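Long-range contacts in kojibiose phosphorylase (Gut metagenome, PDB 6W0P), which is a glycoside hydrolase family 65 phosphorylase, built from an N-terminal beta domain, a helical central catalytic domain and a small C-terminal beta domain: residues Phe45-Thr49 and Gln125-Thr129; Asn61-Tyr66 and Arg401-Glu405; Thr217-Asp222 and Leu233-Leu237; Phe424-Tyr428 and Lys495-Tyr499; Ala641-Phe645 and Ser696-Trp700. All coordinates share one frame; numbering follows the deposited sequence.

Contacts 1 and 3 lie within the N-terminal beta domain, their centres about 19 Å apart, and contact 4 lies within the helical catalytic domain; contacts 2 and 5 join the catalytic domain to the N-terminal and C-terminal domains. Contacts 1 and 4 are buried but chemically unlike: an arginine stacked on a ring and held at its edge by two carboxylates in the first, aromatic rings between two helices in the second. The other three are partly buried and mix polar bonds with rings or leucines. Contacts 2 and 5 both bring a loop in through asparagine amides, whereas contact 3, centred about 38 Å from the chain centre, ties a loop to a strand of the five-stranded sheet.

Contact 1 of 5, residues Phe45-Thr49 and Gln125-Thr129; sequences FFDET and QRTFT
Loop 45-49 passes strand 125-129 without pairing with it, the CA atoms of F46 and R126 standing 8.7 Å apart, and the side chain of R126 spans the gap. Its chain, extended as far as CD, bends at chi3 (39°) and brings the guanidinium down flat on the F46 ring, the two planes only 12° apart. NH1 sits over the centre of that ring, while CZ is 3.9 Å from the centroid and off-centre, an offset cation-pi stack. The rim of the guanidinium goes to carboxylates. E48 meets it end-on through both syn lone pairs, OE1 taking NH2 at 2.6 Å in an almost straight bond and OE2 taking NH1 at 2.9 Å. NH2 also donates a hydrogen bond to the anti lone pair of D47 OD2, 2.9 Å away, and a water joins that oxygen to NE of R126. Two acids and a ring thus fix the guanidinium in position and rotation, which probably offsets the cost of burying its charge. D47 OD1 turns to R143 on strand 135-145, next to strand 123-132 in the large antiparallel sheet; F113 of strand 109-118, which borders strand 123-132 on the other side, packs against F46, R126 and F128.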
# COMPACT_ATOMS: atom_id res chain seq x y z
N PHE A 45 35.08 -1.93 -6.62
CA PHE A 45 35.21 -0.49 -6.90
C PHE A 45 36.71 -0.22 -6.99
O PHE A 45 37.47 -0.88 -6.29
CB PHE A 45 34.49 0.34 -5.84
CG PHE A 45 35.05 0.19 -4.45
CD1 PHE A 45 36.14 0.92 -4.04
CD2 PHE A 45 34.48 -0.72 -3.57
CE1 PHE A 45 36.66 0.77 -2.76
CE2 PHE A 45 35.01 -0.89 -2.30
CZ PHE A 45 36.09 -0.14 -1.89
N PHE A 46 37.09 0.66 -7.90
CA PHE A 46 38.45 1.22 -8.05
C PHE A 46 38.94 1.78 -6.72
O PHE A 46 38.17 2.46 -6.02
CB PHE A 46 38.47 2.30 -9.14
CG PHE A 46 38.30 1.77 -10.54
CD1 PHE A 46 38.17 0.40 -10.79
CD2 PHE A 46 38.31 2.63 -11.62
CE1 PHE A 46 38.05 -0.08 -12.09
CE2 PHE A 46 38.18 2.14 -12.92
CZ PHE A 46 38.06 0.79 -13.15
N ASP A 47 40.19 1.49 -6.40
CA ASP A 47 40.87 1.95 -5.16
C ASP A 47 41.03 3.47 -5.26
O ASP A 47 40.54 4.16 -4.37
CB ASP A 47 42.20 1.24 -4.99
CG ASP A 47 42.07 -0.25 -5.28
OD1 ASP A 47 41.89 -1.00 -4.31
OD2 ASP A 47 42.10 -0.63 -6.48
N GLU A 48 41.66 3.94 -6.33
CA GLU A 48 41.95 5.37 -6.57
C GLU A 48 40.63 6.11 -6.80
O GLU A 48 39.62 5.43 -7.01
CB GLU A 48 42.88 5.56 -7.78
CG GLU A 48 42.24 5.25 -9.13
CD GLU A 48 42.13 3.78 -9.53
OE1 GLU A 48 42.50 2.93 -8.71
OE2 GLU A 48 41.67 3.50 -10.64
N THR A 49 40.66 7.44 -6.77
CA THR A 49 39.51 8.31 -7.18
C THR A 49 38.95 7.85 -8.54
O THR A 49 39.73 7.64 -9.48
CB THR A 49 39.95 9.78 -7.20
OG1 THR A 49 40.26 10.14 -5.85
CG2 THR A 49 38.90 10.72 -7.76
N GLN A 125 43.06 -8.44 -8.98
CA GLN A 125 44.23 -7.72 -9.54
C GLN A 125 43.74 -6.82 -10.66
O GLN A 125 42.98 -7.29 -11.53
CB GLN A 125 45.28 -8.71 -10.04
CG GLN A 125 46.71 -8.22 -9.89
CD GLN A 125 47.71 -9.22 -10.43
OE1 GLN A 125 47.73 -9.50 -11.62
NE2 GLN A 125 48.55 -9.74 -9.54
N ARG A 126 44.17 -5.57 -10.62
CA ARG A 126 43.89 -4.57 -11.67
C ARG A 126 45.24 -3.99 -12.09
O ARG A 126 45.98 -3.55 -11.19
CB ARG A 126 42.88 -3.55 -11.16
CG ARG A 126 42.05 -2.88 -12.25
CD ARG A 126 40.91 -2.07 -11.66
NE ARG A 126 41.31 -1.37 -10.45
CZ ARG A 126 41.56 -0.06 -10.34
NH1 ARG A 126 41.41 0.74 -11.38
NH2 ARG A 126 41.94 0.44 -9.18
N THR A 127 45.54 -4.06 -13.39
CA THR A 127 46.79 -3.53 -14.00
C THR A 127 46.40 -2.49 -15.06
O THR A 127 45.38 -2.68 -15.75
CB THR A 127 47.62 -4.70 -14.54
OG1 THR A 127 47.90 -5.62 -13.47
CG2 THR A 127 48.92 -4.25 -15.17
N PHE A 128 47.13 -1.38 -15.17
CA PHE A 128 46.95 -0.40 -16.27
C PHE A 128 48.20 0.49 -16.34
O PHE A 128 48.97 0.57 -15.35
CB PHE A 128 45.66 0.39 -16.06
CG PHE A 128 45.54 0.99 -14.69
CD1 PHE A 128 46.06 2.24 -14.43
CD2 PHE A 128 44.94 0.30 -13.66
CE1 PHE A 128 45.99 2.78 -13.16
CE2 PHE A 128 44.87 0.84 -12.39
CZ PHE A 128 45.40 2.07 -12.13
N THR A 129 48.43 1.10 -17.50
CA THR A 129 49.54 2.06 -17.67
C THR A 129 48.97 3.48 -17.77
O THR A 129 48.17 3.76 -18.68
CB THR A 129 50.46 1.65 -18.83
OG1 THR A 129 50.93 0.33 -18.54
CG2 THR A 129 51.63 2.61 -18.98
O HOH W 1 41.42 -2.71 -7.95

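Contact 2 of 5, residues Asn61-Tyr66 and Arg401-Glu405; sequences NGIYEY and RNGKE
N61 and Y64 of segment 61-66 meet R401 and N402 where the N-terminal beta domain, through the two-stranded sheet of 64-66 and 83-85, faces a loop of the catalytic domain. Hydrogen bonds to amides and hydroxyls dominate. N61 OD1 takes R401 NE at 2.8 Å and, weakly, NH2; both bonds are bent, the amide and guanidinium planes standing 68° apart. Each partner is also held from the catalytic side, R401 NH2 by the carbonyl of T331 and N61 ND2 by that of T333. N402 ND2 serves two tyrosines: its bond to Y64 OH is 2.9 Å long, nearly straight and in the amide plane, whereas that to Y66 OH is weak. The amide is steadied by its own loop, because OD1 accepts from the backbone N of K404 and closes an Asx turn. Contacts over flat faces run alongside. CA of G62 lies over one face of the R401 guanidinium, and CB of N402 rests on the Y64 ring, 3.9 Å from its centroid, in a CH-pi contact. Beyond CB, chi1 of 79° turns the amide so that ND2 lies by both hydroxyls. At the exposed end, K404 NZ donates to Y66 OH at 3.1 Å.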
# COMPACT_ATOMS: atom_id res chain seq x y z
N ASN A 61 28.63 -8.48 7.56
CA ASN A 61 27.40 -9.28 7.77
C ASN A 61 26.84 -8.90 9.15
O ASN A 61 27.57 -9.13 10.14
CB ASN A 61 27.71 -10.76 7.60
CG ASN A 61 26.54 -11.61 7.16
OD1 ASN A 61 25.46 -11.56 7.76
ND2 ASN A 61 26.75 -12.41 6.13
N GLY A 62 25.65 -8.32 9.22
CA GLY A 62 24.95 -8.03 10.49
C GLY A 62 25.20 -6.61 11.00
O GLY A 62 24.71 -6.27 12.08
N ILE A 63 25.96 -5.81 10.26
CA ILE A 63 26.17 -4.37 10.57
C ILE A 63 25.16 -3.59 9.74
O ILE A 63 25.26 -3.61 8.51
CB ILE A 63 27.62 -3.94 10.29
CG1 ILE A 63 28.58 -4.51 11.33
CG2 ILE A 63 27.70 -2.43 10.20
CD1 ILE A 63 28.28 -4.13 12.78
N TYR A 64 24.19 -2.98 10.41
CA TYR A 64 22.92 -2.54 9.80
C TYR A 64 22.43 -1.30 10.53
O TYR A 64 22.88 -1.05 11.69
CB TYR A 64 21.90 -3.67 9.88
CG TYR A 64 21.20 -3.80 11.21
CD1 TYR A 64 21.77 -4.52 12.25
CD2 TYR A 64 19.98 -3.20 11.42
CE1 TYR A 64 21.14 -4.61 13.48
CE2 TYR A 64 19.33 -3.29 12.64
CZ TYR A 64 19.91 -3.99 13.68
OH TYR A 64 19.25 -4.08 14.87
N GLU A 65 21.57 -0.54 9.87
CA GLU A 65 20.85 0.61 10.44
C GLU A 65 19.37 0.54 10.03
O GLU A 65 19.05 -0.18 9.06
CB GLU A 65 21.44 1.95 9.97
CG GLU A 65 22.23 2.66 11.05
CD GLU A 65 21.53 2.76 12.39
OE1 GLU A 65 22.20 2.53 13.41
OE2 GLU A 65 20.32 3.05 12.40
N TYR A 66 18.56 1.34 10.72
CA TYR A 66 17.13 1.57 10.39
C TYR A 66 17.01 2.76 9.43
O TYR A 66 17.93 3.60 9.32
CB TYR A 66 16.36 1.78 11.68
CG TYR A 66 16.14 0.53 12.50
CD1 TYR A 66 15.12 -0.36 12.16
CD2 TYR A 66 16.90 0.26 13.61
CE1 TYR A 66 14.89 -1.50 12.91
CE2 TYR A 66 16.67 -0.87 14.38
CZ TYR A 66 15.67 -1.76 14.03
OH TYR A 66 15.43 -2.88 14.77
N ARG A 401 17.59 -8.69 8.04
CA ARG A 401 18.92 -9.05 8.57
C ARG A 401 18.88 -9.23 10.09
O ARG A 401 19.53 -10.17 10.57
CB ARG A 401 20.00 -8.04 8.15
CG ARG A 401 21.41 -8.47 8.55
CD ARG A 401 21.85 -9.80 7.96
NE ARG A 401 23.05 -10.30 8.61
CZ ARG A 401 23.08 -10.83 9.83
NH1 ARG A 401 21.98 -10.97 10.55
NH2 ARG A 401 24.23 -11.22 10.35
N ASN A 402 18.14 -8.41 10.84
CA ASN A 402 18.26 -8.41 12.33
C ASN A 402 17.20 -9.33 12.96
O ASN A 402 17.26 -9.49 14.19
CB ASN A 402 18.27 -7.01 12.94
CG ASN A 402 16.89 -6.38 13.04
OD1 ASN A 402 15.94 -6.93 12.46
ND2 ASN A 402 16.79 -5.24 13.73
N GLY A 403 16.33 -9.95 12.16
CA GLY A 403 15.27 -10.87 12.61
C GLY A 403 13.89 -10.23 12.55
O GLY A 403 12.87 -10.97 12.56
N LYS A 404 13.83 -8.90 12.54
CA LYS A 404 12.55 -8.16 12.42
C LYS A 404 12.12 -8.11 10.95
O LYS A 404 13.01 -8.10 10.06
CB LYS A 404 12.66 -6.73 12.96
CG LYS A 404 12.94 -6.66 14.45
CD LYS A 404 12.83 -5.27 15.00
CE LYS A 404 12.98 -5.26 16.50
NZ LYS A 404 13.53 -3.97 16.97
N GLU A 405 10.82 -8.01 10.71
CA GLU A 405 10.31 -7.84 9.33
C GLU A 405 10.86 -6.52 8.78
O GLU A 405 10.72 -5.49 9.44
CB GLU A 405 8.78 -7.91 9.30
CG GLU A 405 8.23 -7.83 7.90
CD GLU A 405 8.72 -8.97 7.02
OE1 GLU A 405 8.16 -10.07 7.16
OE2 GLU A 405 9.66 -8.76 6.22

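Contact 3 of 5, residues Thr217-Asp222 and Leu233-Leu237; sequences TNLKED and LNYEL
Y235 and E221 meet where the loop leading from strand 210-217 to strand 223-227 folds against strand 230-239 of the five-stranded antiparallel sheet, inside the N-terminal beta domain. Followed outward, the side chain of Y235 leaves CB with CG anti to the carbonyl carbon (chi1 -56°), which brings the ring to L219 and E221. CD1 is 4.0 Å from L219 CD2 and also passes CA of E221. CE1 comes to 3.3 Å from L219 O, which lies near the ring plane, and reaches CB of E221 as well. CZ lies near CB of E221 and OG1 of T217, and OH ends 2.9 Å from T217 OG1. A water 2.6 Å from Y235 OH is also in contact with L219 O and E221 OE1, linking the phenol to the loop. On one flank CD2 of L233 touches CG of E221; on the other CD2 of L219 meets CD2 of L237, 3.8 Å away. D222 OD2 accepts on its anti side from the backbone N of E236, though the 2.5 Å between them is doubtfully short. One backbone bond ties the far end of the loop to the strand, D222 N giving to N234 O at 2.9 Å.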
# COMPACT_ATOMS: atom_id res chain seq x y z
N THR A 217 51.65 -0.78 7.11
CA THR A 217 52.28 -1.04 5.78
C THR A 217 53.72 -1.50 6.04
O THR A 217 54.11 -1.56 7.21
CB THR A 217 52.15 0.17 4.85
OG1 THR A 217 53.12 1.17 5.19
CG2 THR A 217 50.78 0.81 4.87
N ASN A 218 54.42 -1.87 4.97
CA ASN A 218 55.85 -2.27 4.99
C ASN A 218 56.69 -1.05 4.56
O ASN A 218 57.73 -1.21 3.94
CB ASN A 218 56.08 -3.52 4.12
CG ASN A 218 55.67 -3.33 2.67
OD1 ASN A 218 55.11 -2.30 2.32
ND2 ASN A 218 55.93 -4.31 1.81
N LEU A 219 56.27 0.16 4.87
CA LEU A 219 57.05 1.37 4.52
C LEU A 219 56.64 2.50 5.47
O LEU A 219 55.42 2.80 5.58
CB LEU A 219 56.80 1.72 3.05
CG LEU A 219 57.65 2.86 2.47
CD1 LEU A 219 59.12 2.48 2.41
CD2 LEU A 219 57.16 3.25 1.09
N LYS A 220 57.63 3.09 6.14
CA LYS A 220 57.45 4.35 6.92
C LYS A 220 56.83 5.41 5.99
O LYS A 220 57.36 5.61 4.89
CB LYS A 220 58.79 4.84 7.50
CG LYS A 220 58.67 6.06 8.41
CD LYS A 220 57.94 5.80 9.72
CE LYS A 220 57.54 7.08 10.42
NZ LYS A 220 57.00 6.82 11.78
N GLU A 221 55.74 6.03 6.42
CA GLU A 221 55.06 7.14 5.71
C GLU A 221 55.82 8.45 5.95
O GLU A 221 56.61 8.53 6.90
CB GLU A 221 53.60 7.21 6.16
CG GLU A 221 53.39 7.84 7.54
CD GLU A 221 53.83 7.03 8.75
OE1 GLU A 221 54.11 5.83 8.62
OE2 GLU A 221 53.90 7.64 9.85
N ASP A 222 55.60 9.44 5.08
CA ASP A 222 56.23 10.78 5.15
C ASP A 222 55.40 11.62 6.11
O ASP A 222 55.96 12.45 6.78
CB ASP A 222 56.36 11.41 3.76
CG ASP A 222 57.39 10.71 2.88
OD1 ASP A 222 58.58 10.83 3.18
OD2 ASP A 222 56.98 10.00 1.94
N LEU A 233 47.57 7.79 5.49
CA LEU A 233 49.03 7.68 5.44
C LEU A 233 49.49 8.29 4.11
O LEU A 233 48.96 7.89 3.06
CB LEU A 233 49.40 6.20 5.59
CG LEU A 233 49.22 5.58 6.98
CD1 LEU A 233 49.27 4.06 6.92
CD2 LEU A 233 50.28 6.09 7.94
N ASN A 234 50.42 9.27 4.16
CA ASN A 234 51.00 9.97 2.97
C ASN A 234 52.36 9.33 2.63
O ASN A 234 53.19 9.19 3.55
CB ASN A 234 51.21 11.47 3.21
CG ASN A 234 49.90 12.21 3.40
OD1 ASN A 234 48.95 12.02 2.64
ND2 ASN A 234 49.85 13.08 4.40
N TYR A 235 52.56 8.96 1.37
CA TYR A 235 53.87 8.45 0.87
C TYR A 235 54.31 9.37 -0.28
O TYR A 235 53.53 9.62 -1.20
CB TYR A 235 53.79 6.97 0.49
CG TYR A 235 53.33 6.10 1.64
CD1 TYR A 235 54.22 5.60 2.57
CD2 TYR A 235 51.98 5.80 1.81
CE1 TYR A 235 53.79 4.85 3.65
CE2 TYR A 235 51.54 5.05 2.88
CZ TYR A 235 52.45 4.58 3.81
OH TYR A 235 52.02 3.84 4.87
N GLU A 236 55.51 9.91 -0.14
CA GLU A 236 56.20 10.74 -1.16
C GLU A 236 57.21 9.82 -1.81
O GLU A 236 58.26 9.59 -1.21
CB GLU A 236 56.90 11.96 -0.54
CG GLU A 236 56.01 12.85 0.30
CD GLU A 236 54.94 13.61 -0.46
OE1 GLU A 236 53.97 14.07 0.20
OE2 GLU A 236 55.08 13.74 -1.70
N LEU A 237 56.86 9.23 -2.95
CA LEU A 237 57.71 8.19 -3.57
C LEU A 237 58.46 8.79 -4.76
O LEU A 237 57.83 9.53 -5.55
CB LEU A 237 56.83 7.00 -4.00
CG LEU A 237 55.99 6.38 -2.88
CD1 LEU A 237 55.03 5.36 -3.44
CD2 LEU A 237 56.88 5.77 -1.80
O HOH W 2 53.31 3.55 7.13

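Contact 4 of 5, residues Phe424-Tyr428 and Lys495-Tyr499; sequences FYAIY and KCFQY
F424 lays one face of its ring on the backbone of C496, whose CA stands 3.6 Å from the centroid and almost exactly on the ring normal, a CH-pi contact between helix segments 424-428 and 495-499. Beside it C496 SG, 4.5 Å from the same centroid, makes an oblique sulfur-aromatic contact and also touches F424 CB. Farther along the ring CZ nears K495 O and CE1 packs on Y499 CB at 3.6 Å. The second aromatic pair is T-shaped: Y428 turns its edge to the face of Y499, planes 84° apart and centroids 5.5 Å apart, with CD1 above the rim. CG of Y499 is anti to the backbone N (chi1 -168°), which carries its ring across to Y428. I427 CG2 adds a contact at the edge of Y499. The axes of the two short helical segments approach to 10.5 Å at 44°, leaving room for rings between. Farther out, Y597 packs on F424 and makes a cation-pi contact with K495, whose NZ is salt-bridged to E600, while M440, L448 and S452 of helix 437-458 border Y499, I427 and C496. Across this buried interface of the catalytic domain, the segments are probably held mainly by dispersion and weak ring electrostatics.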
# COMPACT_ATOMS: atom_id res chain seq x y z
N PHE A 424 11.28 -24.56 9.14
CA PHE A 424 10.89 -25.96 9.47
C PHE A 424 11.61 -26.91 8.50
O PHE A 424 12.33 -27.83 8.95
CB PHE A 424 9.39 -26.17 9.42
CG PHE A 424 9.05 -27.53 8.84
CD1 PHE A 424 9.43 -28.69 9.50
CD2 PHE A 424 8.38 -27.64 7.64
CE1 PHE A 424 9.19 -29.94 8.94
CE2 PHE A 424 8.13 -28.89 7.08
CZ PHE A 424 8.53 -30.03 7.73
N TYR A 425 11.49 -26.66 7.19
CA TYR A 425 12.08 -27.53 6.14
C TYR A 425 13.61 -27.59 6.26
O TYR A 425 14.15 -28.66 6.01
CB TYR A 425 11.68 -27.08 4.74
CG TYR A 425 12.08 -28.06 3.68
CD1 TYR A 425 11.30 -29.15 3.38
CD2 TYR A 425 13.26 -27.89 2.97
CE1 TYR A 425 11.67 -30.05 2.40
CE2 TYR A 425 13.65 -28.79 1.99
CZ TYR A 425 12.85 -29.88 1.70
OH TYR A 425 13.20 -30.76 0.72
N ALA A 426 14.30 -26.48 6.52
CA ALA A 426 15.76 -26.45 6.74
C ALA A 426 16.12 -27.38 7.91
O ALA A 426 17.04 -28.19 7.73
CB ALA A 426 16.26 -25.04 6.98
N ILE A 427 15.41 -27.30 9.04
CA ILE A 427 15.68 -28.18 10.22
C ILE A 427 15.57 -29.63 9.76
O ILE A 427 16.54 -30.40 9.98
CB ILE A 427 14.75 -27.85 11.40
CG1 ILE A 427 15.11 -26.51 12.04
CG2 ILE A 427 14.74 -28.97 12.42
CD1 ILE A 427 13.96 -25.91 12.85
N TYR A 428 14.45 -29.98 9.13
CA TYR A 428 14.14 -31.31 8.55
C TYR A 428 15.22 -31.75 7.55
O TYR A 428 15.72 -32.88 7.64
CB TYR A 428 12.76 -31.27 7.90
CG TYR A 428 12.45 -32.42 6.99
CD1 TYR A 428 12.08 -33.66 7.49
CD2 TYR A 428 12.49 -32.26 5.61
CE1 TYR A 428 11.79 -34.72 6.64
CE2 TYR A 428 12.19 -33.31 4.75
CZ TYR A 428 11.84 -34.54 5.27
OH TYR A 428 11.54 -35.55 4.38
N LYS A 495 3.15 -30.59 7.00
CA LYS A 495 4.48 -31.25 7.12
C LYS A 495 5.18 -30.79 8.40
O LYS A 495 5.83 -31.63 9.04
CB LYS A 495 5.38 -31.00 5.91
CG LYS A 495 5.03 -31.80 4.66
CD LYS A 495 5.27 -33.29 4.82
CE LYS A 495 5.39 -33.99 3.49
NZ LYS A 495 5.43 -35.46 3.65
N CYS A 496 5.07 -29.52 8.77
CA CYS A 496 5.65 -29.02 10.04
C CYS A 496 5.01 -29.77 11.22
O CYS A 496 5.76 -30.27 12.09
CB CYS A 496 5.44 -27.53 10.21
SG CYS A 496 6.44 -26.89 11.58
N PHE A 497 3.69 -29.89 11.23
CA PHE A 497 2.93 -30.49 12.36
C PHE A 497 3.36 -31.95 12.53
O PHE A 497 3.61 -32.35 13.67
CB PHE A 497 1.42 -30.39 12.14
CG PHE A 497 0.88 -28.98 12.14
CD1 PHE A 497 1.53 -27.97 12.83
CD2 PHE A 497 -0.29 -28.68 11.47
CE1 PHE A 497 1.04 -26.68 12.81
CE2 PHE A 497 -0.79 -27.39 11.46
CZ PHE A 497 -0.13 -26.39 12.15
N GLN A 498 3.45 -32.69 11.43
CA GLN A 498 3.76 -34.14 11.46
C GLN A 498 5.22 -34.35 11.88
O GLN A 498 5.47 -35.27 12.66
CB GLN A 498 3.43 -34.78 10.12
CG GLN A 498 1.94 -34.78 9.82
CD GLN A 498 1.68 -35.29 8.42
OE1 GLN A 498 2.50 -35.11 7.52
NE2 GLN A 498 0.53 -35.92 8.24
N TYR A 499 6.15 -33.48 11.47
CA TYR A 499 7.56 -33.62 11.91
C TYR A 499 7.66 -33.39 13.42
O TYR A 499 8.37 -34.16 14.10
CB TYR A 499 8.49 -32.68 11.14
CG TYR A 499 9.96 -32.96 11.35
CD1 TYR A 499 10.49 -34.23 11.15
CD2 TYR A 499 10.83 -31.96 11.74
CE1 TYR A 499 11.84 -34.50 11.32
CE2 TYR A 499 12.18 -32.21 11.91
CZ TYR A 499 12.69 -33.48 11.71
OH TYR A 499 14.02 -33.71 11.90

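Contact 5 of 5, residues Ala641-Phe645 and Ser696-Trp700; sequences ANNFF and SNKNW
The F645 ring receives the edge of the W700 indole in an offset edge-to-face pair, planes at 88° and six-membered-ring centroid 5.2 Å from that of F645. CZ2 of W700 makes the closest approach, 3.5 Å from F645 CE2. One face of the indole carries ND2 of N697, 3.0 Å above the plane and toward the rim, and the same nitrogen lies obliquely by F645 CD2, so it sits in the corner where the two rings meet. F645 gets there with CG anti to its N (chi1 -178°); F680 meets it edge-to-face, and W700 NE1 is hydrogen-bonded to D310. The contact sets helix 638-645 of the catalytic domain against the loop of the C-terminal beta domain between strands 689-692 and 702-709. Here N697 to W700 forms a type I turn, with N697 OD1 accepting from N699 N in an Asx turn. N642 grips the turn by its amide: OD1 takes the backbone N of K698 at 2.8 Å, tilted 33° from the carbonyl plane, and ND2 gives a weak bond to S696 O at 3.4 Å. A water also weakly joins ND2 to that carbonyl, and ND2 has a further partner in the carbonyl of E638.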
# COMPACT_ATOMS: atom_id res chain seq x y z
N ALA A 641 14.18 -29.90 -19.83
CA ALA A 641 15.24 -29.87 -18.78
C ALA A 641 16.40 -29.01 -19.29
O ALA A 641 16.89 -28.17 -18.52
CB ALA A 641 15.71 -31.25 -18.39
N ASN A 642 16.81 -29.21 -20.54
CA ASN A 642 18.00 -28.55 -21.13
C ASN A 642 17.68 -27.07 -21.42
O ASN A 642 18.54 -26.21 -21.12
CB ASN A 642 18.50 -29.33 -22.35
CG ASN A 642 19.40 -30.48 -21.96
OD1 ASN A 642 20.61 -30.36 -22.04
ND2 ASN A 642 18.83 -31.59 -21.48
N ASN A 643 16.49 -26.78 -21.96
CA ASN A 643 16.03 -25.39 -22.23
C ASN A 643 16.02 -24.56 -20.93
O ASN A 643 16.57 -23.43 -20.94
CB ASN A 643 14.67 -25.35 -22.95
CG ASN A 643 14.78 -25.74 -24.40
OD1 ASN A 643 15.87 -25.78 -24.95
ND2 ASN A 643 13.64 -26.06 -25.02
N PHE A 644 15.43 -25.10 -19.85
CA PHE A 644 15.32 -24.43 -18.53
C PHE A 644 16.71 -24.24 -17.89
O PHE A 644 16.93 -23.19 -17.18
CB PHE A 644 14.36 -25.18 -17.59
CG PHE A 644 12.90 -24.88 -17.83
CD1 PHE A 644 12.45 -23.55 -17.80
CD2 PHE A 644 11.98 -25.89 -18.06
CE1 PHE A 644 11.12 -23.24 -18.04
CE2 PHE A 644 10.64 -25.58 -18.30
CZ PHE A 644 10.21 -24.26 -18.27
N PHE A 645 17.63 -25.18 -18.08
CA PHE A 645 19.02 -24.97 -17.63
C PHE A 645 19.56 -23.72 -18.33
O PHE A 645 19.95 -22.82 -17.60
CB PHE A 645 19.95 -26.15 -17.88
CG PHE A 645 21.34 -25.90 -17.36
CD1 PHE A 645 21.64 -26.05 -16.02
CD2 PHE A 645 22.35 -25.49 -18.22
CE1 PHE A 645 22.91 -25.82 -15.54
CE2 PHE A 645 23.63 -25.27 -17.74
CZ PHE A 645 23.91 -25.43 -16.40
N SER A 696 21.72 -36.32 -19.40
CA SER A 696 22.73 -35.60 -20.22
C SER A 696 22.31 -34.14 -20.35
O SER A 696 21.10 -33.87 -20.52
CB SER A 696 22.86 -36.24 -21.59
OG SER A 696 23.34 -37.57 -21.50
N ASN A 697 23.29 -33.24 -20.30
CA ASN A 697 23.17 -31.87 -20.86
C ASN A 697 23.67 -31.94 -22.30
O ASN A 697 24.84 -32.31 -22.48
CB ASN A 697 23.95 -30.86 -20.02
CG ASN A 697 23.80 -29.43 -20.50
OD1 ASN A 697 23.69 -29.20 -21.69
ND2 ASN A 697 23.80 -28.48 -19.58
N LYS A 698 22.83 -31.62 -23.28
CA LYS A 698 23.10 -31.83 -24.74
C LYS A 698 24.40 -31.12 -25.12
O LYS A 698 25.12 -31.65 -25.94
CB LYS A 698 21.91 -31.39 -25.61
CG LYS A 698 21.93 -29.96 -26.15
CD LYS A 698 20.58 -29.24 -26.10
CE LYS A 698 20.66 -27.79 -26.53
NZ LYS A 698 19.54 -26.98 -25.98
N ASN A 699 24.70 -30.00 -24.47
CA ASN A 699 25.87 -29.13 -24.73
C ASN A 699 27.16 -29.66 -24.10
O ASN A 699 28.22 -29.06 -24.37
CB ASN A 699 25.61 -27.72 -24.19
CG ASN A 699 24.39 -27.09 -24.83
OD1 ASN A 699 24.24 -27.12 -26.05
ND2 ASN A 699 23.50 -26.56 -24.01
N TRP A 700 27.12 -30.67 -23.24
CA TRP A 700 28.34 -31.13 -22.50
C TRP A 700 28.69 -32.57 -22.89
O TRP A 700 27.81 -33.45 -22.78
CB TRP A 700 28.17 -31.03 -20.98
CG TRP A 700 27.75 -29.70 -20.43
CD1 TRP A 700 27.92 -28.47 -20.99
CD2 TRP A 700 27.11 -29.47 -19.15
NE1 TRP A 700 27.39 -27.51 -20.18
CE2 TRP A 700 26.90 -28.08 -19.04
CE3 TRP A 700 26.70 -30.30 -18.11
CZ2 TRP A 700 26.30 -27.50 -17.93
CZ3 TRP A 700 26.10 -29.72 -17.01
CH2 TRP A 700 25.88 -28.34 -16.93
O HOH W 3 18.39 -34.28 -20.57